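Local coordinates for Myo-inositol-1-phosphate synthase-related protein (PDB 3CIN) that belongs to the myo-inositol-1-phosphate synthase family and binds nicotinamide-adenine-dinucleotide on a Rossmann-type parallel sheet, at residues A[101-106]-A[169-174]; A[139-144]-A[193-198]; A[199-204]-A[217-222]. All blocks are in the same frame, centred on the assembly; numbering follows the deposited sequence.

Contact 1 (A[101-106]-A[169-174]); sequences LGSVRN and LTATQV. With NAD (nicotinamide-adenine-dinucleotide), chain F.
Leu101 comes closest to Ala171 in the backbone, 5.8 Å from CA to CA, where a loop that goes on into a type I turn from Gly102 to Arg105 faces the start of the helix beginning at Ala171. The apolar side of the contact is one leucine branch. Leu101 is modelled in two conformers; in one of them CG stands anti to the carbonyl carbon (chi1 -71°), and CD1 reaches over the helix start: it lies 3.5 Å from Val174 CG2 and also against the backbone of Thr170. Because the second conformer may sit differently, this detail is less certain than the polar contacts beside it.

Those polar contacts run through two waters. One accepts from Gly102 N and donates to Leu169 O; the other accepts from Ala171 N at 2.9 Å and donates to Ser103 OG at 2.8 Å. Ser103 OG is also hydrogen-bonded to His100 O, and it accepts from NAD N6A at 3.1 Å in an almost straight bond, 171° at the hydrogen. Ala171 CB also lies against this amino group, on the helix side, while Val104 CG1 lies 3.5 Å from C8A of the adenine.

The helix start is tied up by a capping box: Thr170 N donates to Gln173 OE1, and Gln173 N makes a weak bond to Thr170 OG1, whose stronger partner is Glu146. Gln173 NE2 in turn is hydrogen-bonded to Val149 O.

Chemically, then, the two segments make no direct polar bond with each other. Hydrocarbon packing and water join them, and Ser103 and Ala171 together close in on the adenine amino group, with the hydroxyl supplying an acceptor that suits an amino substituent.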
loop_
_atom_site.group_PDB
_atom_site.type_symbol
_atom_site.label_atom_id
_atom_site.label_comp_id
_atom_site.label_asym_id
_atom_site.label_seq_id
_atom_site.Cartn_x
_atom_site.Cartn_y
_atom_site.Cartn_z
ATOM N N LEU A 101 19.254 -0.178 -37.050
ATOM C CA LEU A 101 18.580 -1.453 -37.217
ATOM C C LEU A 101 17.096 -1.332 -36.837
ATOM O O LEU A 101 16.411 -0.432 -37.335
ATOM C CB LEU A 101 19.327 -2.535 -36.461
ATOM C CG LEU A 101 20.654 -2.835 -37.162
ATOM C CD1 LEU A 101 21.578 -3.482 -36.202
ATOM C CD2 LEU A 101 20.402 -3.723 -38.381
ATOM N N GLY A 102 16.581 -2.181 -35.974
ATOM C CA GLY A 102 15.134 -2.114 -35.685
ATOM C C GLY A 102 14.734 -1.263 -34.491
ATOM O O GLY A 102 13.591 -1.309 -34.048
ATOM N N SER A 103 15.692 -0.518 -33.925
ATOM C CA SER A 103 15.524 0.009 -32.567
ATOM C C SER A 103 14.256 0.848 -32.335
ATOM O O SER A 103 13.538 0.610 -31.374
ATOM C CB SER A 103 16.689 0.930 -32.231
ATOM O OG SER A 103 17.897 0.199 -31.994
ATOM N N VAL A 104 14.077 1.824 -33.209
ATOM C CA VAL A 104 13.002 2.839 -33.082
ATOM C C VAL A 104 11.821 2.664 -34.053
ATOM O O VAL A 104 10.990 3.558 -34.227
ATOM C CB VAL A 104 13.582 4.255 -33.096
ATOM C CG1 VAL A 104 14.709 4.389 -32.025
ATOM C CG2 VAL A 104 14.102 4.668 -34.485
ATOM N N ARG A 105 11.718 1.469 -34.638
ATOM C CA ARG A 105 10.722 1.176 -35.662
ATOM C C ARG A 105 9.275 1.392 -35.190
ATOM O O ARG A 105 8.379 1.775 -35.988
ATOM C CB ARG A 105 10.929 -0.270 -36.115
ATOM C CG ARG A 105 10.097 -0.727 -37.287
ATOM C CD ARG A 105 10.426 -2.195 -37.656
ATOM N NE ARG A 105 11.793 -2.568 -38.103
ATOM C CZ ARG A 105 12.742 -1.800 -38.659
ATOM N NH1 ARG A 105 12.605 -0.491 -38.882
ATOM N NH2 ARG A 105 13.892 -2.378 -39.006
ATOM N N ASN A 106 9.041 1.155 -33.904
ATOM C CA ASN A 106 7.748 1.301 -33.310
ATOM C C ASN A 106 7.487 2.623 -32.581
ATOM O O ASN A 106 6.414 2.774 -31.978
ATOM C CB ASN A 106 7.502 0.160 -32.338
ATOM C CG ASN A 106 7.608 -1.197 -33.000
ATOM O OD1 ASN A 106 8.160 -2.140 -32.429
ATOM N ND2 ASN A 106 7.070 -1.310 -34.211
ATOM N N LEU A 169 20.309 -9.013 -36.303
ATOM C CA LEU A 169 21.072 -8.269 -35.326
ATOM C C LEU A 169 20.282 -7.120 -34.715
ATOM O O LEU A 169 19.361 -6.592 -35.345
ATOM C CB LEU A 169 22.294 -7.697 -35.998
ATOM C CG LEU A 169 23.432 -8.701 -36.218
ATOM C CD1 LEU A 169 24.341 -8.228 -37.334
ATOM C CD2 LEU A 169 24.216 -8.905 -34.925
ATOM N N THR A 170 20.630 -6.756 -33.496
ATOM C CA THR A 170 20.166 -5.504 -32.922
ATOM C C THR A 170 21.316 -4.493 -32.875
ATOM O O THR A 170 22.500 -4.830 -32.987
ATOM C CB THR A 170 19.638 -5.688 -31.507
ATOM O OG1 THR A 170 20.718 -5.985 -30.617
ATOM C CG2 THR A 170 18.537 -6.773 -31.501
ATOM N N ALA A 171 20.963 -3.242 -32.618
ATOM C CA ALA A 171 21.976 -2.181 -32.568
ATOM C C ALA A 171 23.010 -2.444 -31.487
ATOM O O ALA A 171 24.196 -2.274 -31.712
ATOM C CB ALA A 171 21.323 -0.806 -32.364
ATOM N N THR A 172 22.579 -2.790 -30.291
ATOM C CA THR A 172 23.495 -3.072 -29.182
ATOM C C THR A 172 24.459 -4.192 -29.551
ATOM O O THR A 172 25.663 -4.115 -29.214
ATOM C CB THR A 172 22.702 -3.473 -27.911
ATOM O OG1 THR A 172 21.884 -2.362 -27.490
ATOM C CG2 THR A 172 23.636 -3.943 -26.813
ATOM N N GLN A 173 23.986 -5.219 -30.289
ATOM C CA GLN A 173 24.889 -6.295 -30.719
ATOM C C GLN A 173 25.960 -5.754 -31.671
ATOM O O GLN A 173 27.098 -6.107 -31.582
ATOM C CB GLN A 173 24.109 -7.428 -31.325
ATOM C CG GLN A 173 23.248 -8.143 -30.282
ATOM C CD GLN A 173 22.309 -9.192 -30.914
ATOM O OE1 GLN A 173 21.772 -8.978 -32.009
ATOM N NE2 GLN A 173 22.075 -10.316 -30.204
ATOM N N VAL A 174 25.569 -4.882 -32.594
ATOM C CA VAL A 174 26.508 -4.277 -33.529
ATOM C C VAL A 174 27.460 -3.346 -32.784
ATOM O O VAL A 174 28.708 -3.362 -33.037
ATOM C CB VAL A 174 25.754 -3.526 -34.633
ATOM C CG1 VAL A 174 26.758 -2.780 -35.551
ATOM C CG2 VAL A 174 24.884 -4.504 -35.479
HETATM P PA NAD F . 14.943 6.754 -23.951
HETATM O O1A NAD F . 14.617 8.045 -23.248
HETATM O O2A NAD F . 13.950 6.438 -25.026
HETATM O O5B NAD F . 16.331 6.990 -24.642
HETATM C C5B NAD F . 16.827 6.071 -25.613
HETATM C C4B NAD F . 17.674 6.865 -26.592
HETATM O O4B NAD F . 18.372 5.960 -27.432
HETATM C C3B NAD F . 16.893 7.804 -27.503
HETATM O O3B NAD F . 17.530 9.066 -27.608
HETATM C C2B NAD F . 16.908 7.089 -28.849
HETATM O O2B NAD F . 16.665 7.958 -29.921
HETATM C C1B NAD F . 18.275 6.444 -28.796
HETATM N N9A NAD F . 18.466 5.299 -29.690
HETATM C C8A NAD F . 17.509 4.319 -29.935
HETATM N N7A NAD F . 18.124 3.357 -30.706
HETATM C C5A NAD F . 19.416 3.760 -30.936
HETATM C C6A NAD F . 20.444 3.229 -31.720
HETATM N N6A NAD F . 20.328 2.035 -32.383
HETATM N N1A NAD F . 21.659 3.885 -31.694
HETATM C C2A NAD F . 21.808 5.062 -30.983
HETATM N N3A NAD F . 20.779 5.642 -30.271
HETATM C C4A NAD F . 19.607 4.975 -30.273
HETATM O O3 NAD F . 15.084 5.571 -22.921
HETATM P PN NAD F . 15.732 5.664 -21.485
HETATM O O1N NAD F . 14.625 5.751 -20.488
HETATM O O2N NAD F . 16.892 6.602 -21.489
HETATM O O5D NAD F . 16.290 4.182 -21.316
HETATM C C5D NAD F . 17.446 3.776 -22.012
HETATM C C4D NAD F . 17.654 2.270 -21.910
HETATM O O4D NAD F . 17.968 1.954 -20.582
HETATM C C3D NAD F . 16.473 1.403 -22.320
HETATM O O3D NAD F . 16.950 0.212 -22.997
HETATM C C2D NAD F . 15.918 0.985 -20.967
HETATM O O2D NAD F . 15.247 -0.277 -21.030
HETATM C C1D NAD F . 17.205 0.846 -20.184
HETATM N N1N NAD F . 16.998 0.887 -18.738
HETATM C C2N NAD F . 16.455 1.970 -18.175
HETATM C C3N NAD F . 16.330 1.920 -16.760
HETATM C C7N NAD F . 15.984 3.165 -16.082
HETATM O O7N NAD F . 15.701 4.231 -16.890
HETATM N N7N NAD F . 15.965 3.218 -14.741
HETATM C C4N NAD F . 16.720 0.825 -16.015
HETATM C C5N NAD F . 17.259 -0.270 -16.626
HETATM C C6N NAD F . 17.409 -0.205 -18.019
HETATM O O HOH W 1 17.017 -4.919 -34.917
HETATM O O HOH W 2 18.168 -2.513 -32.645
#

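Contact 2 (A[139-144]-A[193-198]); sequences IVNTCT and NVIPTF. With NAD (nicotinamide-adenine-dinucleotide), chain F.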
loop_
_atom_site.group_PDB
_atom_site.type_symbol
_atom_site.label_atom_id
_atom_site.label_comp_id
_atom_site.label_asym_id
_atom_site.label_seq_id
_atom_site.Cartn_x
_atom_site.Cartn_y
_atom_site.Cartn_z
ATOM N N ILE A 139 32.584 2.904 -23.099
ATOM C CA ILE A 139 31.425 3.123 -23.966
ATOM C C ILE A 139 30.206 2.664 -23.197
ATOM O O ILE A 139 30.195 1.521 -22.741
ATOM C CB ILE A 139 31.565 2.347 -25.303
ATOM C CG1 ILE A 139 32.753 2.876 -26.095
ATOM C CG2 ILE A 139 30.263 2.456 -26.195
ATOM C CD1 ILE A 139 33.163 1.944 -27.191
ATOM N N VAL A 140 29.215 3.547 -23.065
ATOM C CA VAL A 140 27.988 3.275 -22.302
ATOM C C VAL A 140 26.800 3.118 -23.234
ATOM O O VAL A 140 26.531 4.018 -24.036
ATOM C CB VAL A 140 27.716 4.402 -21.263
ATOM C CG1 VAL A 140 26.356 4.238 -20.576
ATOM C CG2 VAL A 140 28.829 4.415 -20.158
ATOM N N ASN A 141 26.058 2.015 -23.092
ATOM C CA ASN A 141 24.960 1.717 -23.943
ATOM C C ASN A 141 23.670 2.025 -23.190
ATOM O O ASN A 141 23.289 1.292 -22.251
ATOM C CB ASN A 141 24.961 0.263 -24.401
ATOM C CG ASN A 141 23.750 -0.059 -25.187
ATOM O OD1 ASN A 141 23.195 0.851 -25.831
ATOM N ND2 ASN A 141 23.292 -1.322 -25.140
ATOM N N THR A 142 23.015 3.125 -23.587
ATOM C CA THR A 142 21.690 3.518 -23.080
ATOM C C THR A 142 20.610 3.635 -24.218
ATOM O O THR A 142 19.712 4.538 -24.171
ATOM C CB THR A 142 21.777 4.813 -22.217
ATOM O OG1 THR A 142 22.517 5.806 -22.927
ATOM C CG2 THR A 142 22.533 4.558 -20.873
ATOM N N CYS A 143 20.734 2.773 -25.243
ATOM C CA CYS A 143 19.822 2.736 -26.380
ATOM C C CYS A 143 18.459 2.126 -26.014
ATOM O O CYS A 143 18.348 1.420 -25.034
ATOM C CB CYS A 143 20.404 1.942 -27.563
ATOM S SG CYS A 143 21.818 2.756 -28.294
ATOM N N THR A 144 17.443 2.423 -26.833
ATOM C CA THR A 144 16.092 1.891 -26.757
ATOM C C THR A 144 16.113 0.371 -26.597
ATOM O O THR A 144 16.898 -0.325 -27.208
ATOM C CB THR A 144 15.321 2.265 -28.047
ATOM O OG1 THR A 144 15.205 3.701 -28.145
ATOM C CG2 THR A 144 13.929 1.635 -28.145
ATOM N N ASN A 193 26.794 -2.176 -20.530
ATOM C CA ASN A 193 25.499 -2.421 -21.099
ATOM C C ASN A 193 24.440 -2.424 -20.040
ATOM O O ASN A 193 24.310 -3.381 -19.317
ATOM C CB ASN A 193 25.468 -3.799 -21.782
ATOM C CG ASN A 193 24.143 -4.065 -22.439
ATOM O OD1 ASN A 193 23.531 -3.138 -22.917
ATOM N ND2 ASN A 193 23.659 -5.284 -22.368
ATOM N N VAL A 194 23.711 -1.337 -19.966
ATOM C CA VAL A 194 22.670 -1.235 -18.950
ATOM C C VAL A 194 21.283 -1.527 -19.468
ATOM O O VAL A 194 20.343 -1.313 -18.732
ATOM C CB VAL A 194 22.742 0.087 -18.145
ATOM C CG1 VAL A 194 23.997 0.045 -17.236
ATOM C CG2 VAL A 194 22.716 1.289 -19.041
ATOM N N ILE A 195 21.153 -2.057 -20.686
ATOM C CA ILE A 195 19.857 -2.487 -21.246
ATOM C C ILE A 195 19.758 -4.023 -21.257
ATOM O O ILE A 195 20.743 -4.703 -20.935
ATOM C CB ILE A 195 19.565 -1.792 -22.630
ATOM C CG1 ILE A 195 20.174 -2.563 -23.803
ATOM C CG2 ILE A 195 20.070 -0.343 -22.616
ATOM C CD1 ILE A 195 19.589 -2.154 -25.197
ATOM N N PRO A 196 18.539 -4.564 -21.494
ATOM C CA PRO A 196 18.324 -6.001 -21.351
ATOM C C PRO A 196 19.070 -6.929 -22.287
ATOM O O PRO A 196 19.324 -8.086 -21.951
ATOM C CB PRO A 196 16.801 -6.155 -21.457
ATOM C CG PRO A 196 16.231 -4.841 -21.172
ATOM C CD PRO A 196 17.263 -3.849 -21.673
ATOM N N THR A 197 19.414 -6.448 -23.475
ATOM C CA THR A 197 20.017 -7.294 -24.483
ATOM C C THR A 197 21.233 -7.990 -23.941
ATOM O O THR A 197 22.093 -7.378 -23.304
ATOM C CB THR A 197 20.441 -6.433 -25.684
ATOM O OG1 THR A 197 19.265 -5.841 -26.260
ATOM C CG2 THR A 197 21.272 -7.238 -26.716
ATOM N N PHE A 198 21.297 -9.305 -24.131
ATOM C CA PHE A 198 22.438 -10.066 -23.641
ATOM C C PHE A 198 23.749 -9.660 -24.358
ATOM O O PHE A 198 23.874 -9.754 -25.587
ATOM C CB PHE A 198 22.272 -11.559 -23.885
ATOM C CG PHE A 198 21.278 -12.263 -22.991
ATOM C CD1 PHE A 198 20.382 -11.620 -22.164
ATOM C CD2 PHE A 198 21.244 -13.652 -23.021
ATOM C CE1 PHE A 198 19.509 -12.362 -21.392
ATOM C CE2 PHE A 198 20.371 -14.349 -22.273
ATOM C CZ PHE A 198 19.515 -13.724 -21.475
HETATM P PA NAD F . 14.943 6.754 -23.951
HETATM O O1A NAD F . 14.617 8.045 -23.248
HETATM O O2A NAD F . 13.950 6.438 -25.026
HETATM O O5B NAD F . 16.331 6.990 -24.642
HETATM C C5B NAD F . 16.827 6.071 -25.613
HETATM C C4B NAD F . 17.674 6.865 -26.592
HETATM O O4B NAD F . 18.372 5.960 -27.432
HETATM C C3B NAD F . 16.893 7.804 -27.503
HETATM O O3B NAD F . 17.530 9.066 -27.608
HETATM C C2B NAD F . 16.908 7.089 -28.849
HETATM O O2B NAD F . 16.665 7.958 -29.921
HETATM C C1B NAD F . 18.275 6.444 -28.796
HETATM N N9A NAD F . 18.466 5.299 -29.690
HETATM C C8A NAD F . 17.509 4.319 -29.935
HETATM N N7A NAD F . 18.124 3.357 -30.706
HETATM C C5A NAD F . 19.416 3.760 -30.936
HETATM C C6A NAD F . 20.444 3.229 -31.720
HETATM N N6A NAD F . 20.328 2.035 -32.383
HETATM N N1A NAD F . 21.659 3.885 -31.694
HETATM C C2A NAD F . 21.808 5.062 -30.983
HETATM N N3A NAD F . 20.779 5.642 -30.271
HETATM C C4A NAD F . 19.607 4.975 -30.273
HETATM O O3 NAD F . 15.084 5.571 -22.921
HETATM P PN NAD F . 15.732 5.664 -21.485
HETATM O O1N NAD F . 14.625 5.751 -20.488
HETATM O O2N NAD F . 16.892 6.602 -21.489
HETATM O O5D NAD F . 16.290 4.182 -21.316
HETATM C C5D NAD F . 17.446 3.776 -22.012
HETATM C C4D NAD F . 17.654 2.270 -21.910
HETATM O O4D NAD F . 17.968 1.954 -20.582
HETATM C C3D NAD F . 16.473 1.403 -22.320
HETATM O O3D NAD F . 16.950 0.212 -22.997
HETATM C C2D NAD F . 15.918 0.985 -20.967
HETATM O O2D NAD F . 15.247 -0.277 -21.030
HETATM C C1D NAD F . 17.205 0.846 -20.184
HETATM N N1N NAD F . 16.998 0.887 -18.738
HETATM C C2N NAD F . 16.455 1.970 -18.175
HETATM C C3N NAD F . 16.330 1.920 -16.760
HETATM C C7N NAD F . 15.984 3.165 -16.082
HETATM O O7N NAD F . 15.701 4.231 -16.890
HETATM N N7N NAD F . 15.965 3.218 -14.741
HETATM C C4N NAD F . 16.720 0.825 -16.015
HETATM C C5N NAD F . 17.259 -0.270 -16.626
HETATM C C6N NAD F . 17.409 -0.205 -18.019
#
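The amides of Asn141 and Asn193 lie side by side and point the same way, their planes only 9° apart. From one amide to the other, Asn141 ND2 donates to Asn193 OD1 at 2.9 Å, a bent bond (139° at the hydrogen) tilted out of both planes. The same ND2 is hydrogen-bonded to Thr172 OG1, and Ile195 CG1 crosses the Asn141 side chain at about a right angle, 3.6 Å from ND2. Over its other end, Asn141 OD1 takes Cys143 N from well above the carbonyl plane, closing an Asx turn. Both asparagines hold CG anti to the backbone N, and with similar second torsions on paired parallel strands this helps to bring the amides nearly into one plane. Asn193 OD1 has a further, weak bond from Ile195 N.

Asn141 and Asn193 form a parallel beta bridge at the C-terminal ends of strands 138-141 and 189-193, neighbours in the central sheet of a Rossmann-type fold, where the nucleotide lies over the strand ends. Beyond the bridge both segments leave their strands and run beside NAD. Cys143 O accepts from the ribose hydroxyl O3D at 2.8 Å, with Ile195 CG2 packed 3.2 Å from that oxygen. Val194 O approaches C6N of the nicotinamide, and at the adenine Cys143 SG lies 3.5 Å from C2A while Thr144 OG1 touches C8A. Between the two segments, Val194 CG2 rests 3.3 Å from Asn141 O and runs alongside Thr142 CG2; the hydroxyl of Thr142 turns instead to Gly20 O in the glycine-rich turn.

Contact 3 (A[199-204]-A[217-222]); sequences IANDPA and FGDDGA. With MG (magnesium ion), chain E; NAD (nicotinamide-adenine-dinucleotide), chain F.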
loop_
_atom_site.group_PDB
_atom_site.type_symbol
_atom_site.label_atom_id
_atom_site.label_comp_id
_atom_site.label_asym_id
_atom_site.label_seq_id
_atom_site.Cartn_x
_atom_site.Cartn_y
_atom_site.Cartn_z
ATOM N N ILE A 199 24.699 -9.157 -23.574
ATOM C CA ILE A 199 26.060 -8.936 -24.032
ATOM C C ILE A 199 27.008 -9.649 -23.032
ATOM O O ILE A 199 27.690 -10.669 -23.341
ATOM C CB ILE A 199 26.359 -7.451 -24.212
ATOM C CG1 ILE A 199 25.442 -6.831 -25.277
ATOM C CG2 ILE A 199 27.855 -7.282 -24.582
ATOM C CD1 ILE A 199 25.624 -7.381 -26.702
ATOM N N ALA A 200 26.982 -9.203 -21.767
ATOM C CA ALA A 200 27.679 -9.936 -20.698
ATOM C C ALA A 200 27.220 -11.394 -20.538
ATOM O O ALA A 200 27.994 -12.279 -20.220
ATOM C CB ALA A 200 27.633 -9.181 -19.364
ATOM N N ASN A 201 25.933 -11.641 -20.833
ATOM C CA ASN A 201 25.326 -12.969 -20.740
ATOM C C ASN A 201 25.268 -13.760 -22.042
ATOM O O ASN A 201 24.664 -14.821 -22.122
ATOM C CB ASN A 201 23.909 -12.826 -20.146
ATOM C CG ASN A 201 23.959 -12.501 -18.714
ATOM O OD1 ASN A 201 24.181 -13.385 -17.865
ATOM N ND2 ASN A 201 23.766 -11.227 -18.397
ATOM N N ASP A 202 25.965 -13.275 -23.067
ATOM C CA ASP A 202 26.069 -13.999 -24.347
ATOM C C ASP A 202 27.517 -14.412 -24.487
ATOM O O ASP A 202 28.374 -13.590 -24.645
ATOM C CB ASP A 202 25.656 -13.116 -25.509
ATOM C CG ASP A 202 25.603 -13.876 -26.907
ATOM O OD1 ASP A 202 26.183 -14.990 -27.038
ATOM O OD2 ASP A 202 24.989 -13.296 -27.861
ATOM N N PRO A 203 27.789 -15.698 -24.310
ATOM C CA PRO A 203 29.166 -16.142 -24.419
ATOM C C PRO A 203 29.869 -15.752 -25.715
ATOM O O PRO A 203 31.110 -15.618 -25.740
ATOM C CB PRO A 203 29.044 -17.649 -24.308
ATOM C CG PRO A 203 27.854 -17.840 -23.451
ATOM C CD PRO A 203 26.889 -16.787 -23.904
ATOM N N ALA A 204 29.118 -15.515 -26.796
ATOM C CA ALA A 204 29.750 -15.053 -28.039
ATOM C C ALA A 204 30.467 -13.738 -27.817
ATOM O O ALA A 204 31.589 -13.540 -28.310
ATOM C CB ALA A 204 28.738 -14.887 -29.109
ATOM N N PHE A 217 30.717 -4.831 -18.787
ATOM C CA PHE A 217 29.772 -4.935 -17.651
ATOM C C PHE A 217 28.374 -5.093 -18.242
ATOM O O PHE A 217 27.958 -4.371 -19.184
ATOM C CB PHE A 217 29.781 -3.713 -16.746
ATOM C CG PHE A 217 31.142 -3.391 -16.073
ATOM C CD1 PHE A 217 32.095 -4.360 -15.783
ATOM C CD2 PHE A 217 31.388 -2.060 -15.697
ATOM C CE1 PHE A 217 33.285 -3.998 -15.103
ATOM C CE2 PHE A 217 32.526 -1.716 -15.043
ATOM C CZ PHE A 217 33.504 -2.655 -14.783
ATOM N N GLY A 218 27.600 -5.968 -17.631
ATOM C CA GLY A 218 26.209 -6.143 -18.074
ATOM C C GLY A 218 25.569 -7.273 -17.298
ATOM O O GLY A 218 26.256 -7.929 -16.517
ATOM N N ASP A 219 24.285 -7.529 -17.536
ATOM C CA ASP A 219 23.369 -6.768 -18.428
ATOM C C ASP A 219 22.151 -6.253 -17.608
ATOM O O ASP A 219 21.745 -6.892 -16.653
ATOM C CB ASP A 219 22.824 -7.692 -19.557
ATOM C CG ASP A 219 23.958 -8.296 -20.414
ATOM O OD1 ASP A 219 24.839 -7.507 -20.835
ATOM O OD2 ASP A 219 23.991 -9.524 -20.657
ATOM N N ASP A 220 21.589 -5.132 -18.028
ATOM C CA ASP A 220 20.307 -4.546 -17.555
ATOM C C ASP A 220 20.540 -3.883 -16.194
ATOM O O ASP A 220 20.686 -4.563 -15.197
ATOM C CB ASP A 220 19.214 -5.605 -17.438
ATOM C CG ASP A 220 17.810 -5.015 -17.584
ATOM O OD1 ASP A 220 17.691 -3.807 -17.805
ATOM O OD2 ASP A 220 16.861 -5.814 -17.518
ATOM N N GLY A 221 20.528 -2.564 -16.143
ATOM C CA GLY A 221 20.776 -1.862 -14.876
ATOM C C GLY A 221 19.829 -2.260 -13.729
ATOM O O GLY A 221 18.640 -2.475 -13.958
ATOM N N ALA A 222 20.380 -2.373 -12.514
ATOM C CA ALA A 222 19.624 -2.858 -11.334
ATOM C C ALA A 222 18.866 -1.735 -10.685
ATOM O O ALA A 222 19.260 -1.239 -9.605
ATOM C CB ALA A 222 20.565 -3.519 -10.290
HETATM MG MG MG E . 24.251 -14.403 -15.576
HETATM P PA NAD F . 14.943 6.754 -23.951
HETATM O O1A NAD F . 14.617 8.045 -23.248
HETATM O O2A NAD F . 13.950 6.438 -25.026
HETATM O O5B NAD F . 16.331 6.990 -24.642
HETATM C C5B NAD F . 16.827 6.071 -25.613
HETATM C C4B NAD F . 17.674 6.865 -26.592
HETATM O O4B NAD F . 18.372 5.960 -27.432
HETATM C C3B NAD F . 16.893 7.804 -27.503
HETATM O O3B NAD F . 17.530 9.066 -27.608
HETATM C C2B NAD F . 16.908 7.089 -28.849
HETATM O O2B NAD F . 16.665 7.958 -29.921
HETATM C C1B NAD F . 18.275 6.444 -28.796
HETATM N N9A NAD F . 18.466 5.299 -29.690
HETATM C C8A NAD F . 17.509 4.319 -29.935
HETATM N N7A NAD F . 18.124 3.357 -30.706
HETATM C C5A NAD F . 19.416 3.760 -30.936
HETATM C C6A NAD F . 20.444 3.229 -31.720
HETATM N N6A NAD F . 20.328 2.035 -32.383
HETATM N N1A NAD F . 21.659 3.885 -31.694
HETATM C C2A NAD F . 21.808 5.062 -30.983
HETATM N N3A NAD F . 20.779 5.642 -30.271
HETATM C C4A NAD F . 19.607 4.975 -30.273
HETATM O O3 NAD F . 15.084 5.571 -22.921
HETATM P PN NAD F . 15.732 5.664 -21.485
HETATM O O1N NAD F . 14.625 5.751 -20.488
HETATM O O2N NAD F . 16.892 6.602 -21.489
HETATM O O5D NAD F . 16.290 4.182 -21.316
HETATM C C5D NAD F . 17.446 3.776 -22.012
HETATM C C4D NAD F . 17.654 2.270 -21.910
HETATM O O4D NAD F . 17.968 1.954 -20.582
HETATM C C3D NAD F . 16.473 1.403 -22.320
HETATM O O3D NAD F . 16.950 0.212 -22.997
HETATM C C2D NAD F . 15.918 0.985 -20.967
HETATM O O2D NAD F . 15.247 -0.277 -21.030
HETATM C C1D NAD F . 17.205 0.846 -20.184
HETATM N N1N NAD F . 16.998 0.887 -18.738
HETATM C C2N NAD F . 16.455 1.970 -18.175
HETATM C C3N NAD F . 16.330 1.920 -16.760
HETATM C C7N NAD F . 15.984 3.165 -16.082
HETATM O O7N NAD F . 15.701 4.231 -16.890
HETATM N N7N NAD F . 15.965 3.218 -14.741
HETATM C C4N NAD F . 16.720 0.825 -16.015
HETATM C C5N NAD F . 17.259 -0.270 -16.626
HETATM C C6N NAD F . 17.409 -0.205 -18.019
HETATM O O HOH W 3 22.196 -13.537 -14.728
HETATM O O HOH W 4 22.789 -16.075 -16.270
#
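Asp219 sets its carboxylate against the N-H groups of the first three residues of the type I turn from Ile199 to Asp202. Ile199 N is shared between the two oxygens in weak bonds. Ala200 N goes to OD1 at 2.9 Å, on the syn lone pair, and Asn201 N goes to OD2 at 2.9 Å, on the syn side but somewhat out of the plane. The Asn201 amide adds a fourth donor. With CG anti to the carbonyl carbon (chi1 -72°), and so beside the backbone N, ND2 can reach the same oxygen as N: it meets OD2 at 2.8 Å from above the carboxylate plane, on the same face as Asn201 N, the amide and carboxylate planes standing 64° apart. OD1 receives one more bond, from Asn193 ND2. With donors on both oxygens, the carboxylate is fixed in rotation.

Asn201 spends its other end on the metal. OD1 binds the magnesium ion at 2.5 Å, together with two waters and the carbonyl oxygens of Pro366, Pro368 and Glu371, six ligands in all; ND2 is also hydrogen-bonded to Asn365 O. The turn closes with Asp202 N to Ile199 O, and Asp202 then caps the following helix, OD1 accepting from Ala204 N at 3.0 Å. Gly152 N and Phe151 N hold the two Asp202 oxygens from outside.

A cis peptide precedes Asp219, and Ala200 CB packs 3.4 Å from Gly218 O beside it. Near the nicotinamide, Gly221 O accepts from Lys364 NZ, which also forms a long, weak ion pair with Asp220 OD1. The contact sits where strand 214-217 ends: helix 203-211 starts from the turn, Ile199 leans on Thr172 and Ala176 of helix 171-186, and Phe217 packs against helix 356-362.

In the fold
From the N terminus, the chain passes through strands 14-19 and 58-65 before loop 101-106 opens contact 1, which closes only at the start of helix 171-186. Contact 2 opens within that span at strand 138-141 and closes beyond it, after strand 189-193, so the two cross. Contact 3 follows in series, folding 217-222 back on 199-204 around helix 203-211 and strand 214-217. Thr172 of contact 1 bridges to contact 2, and the backbone pairs Asn193 with Phe217 and Val194 with Gly221 probably hydrogen-bond contact 2 to contact 3. Together they join the ends of neighbouring strands 138-141, 189-193 and 214-217 to helix 171-186, lining NAD from adenine to nicotinamide.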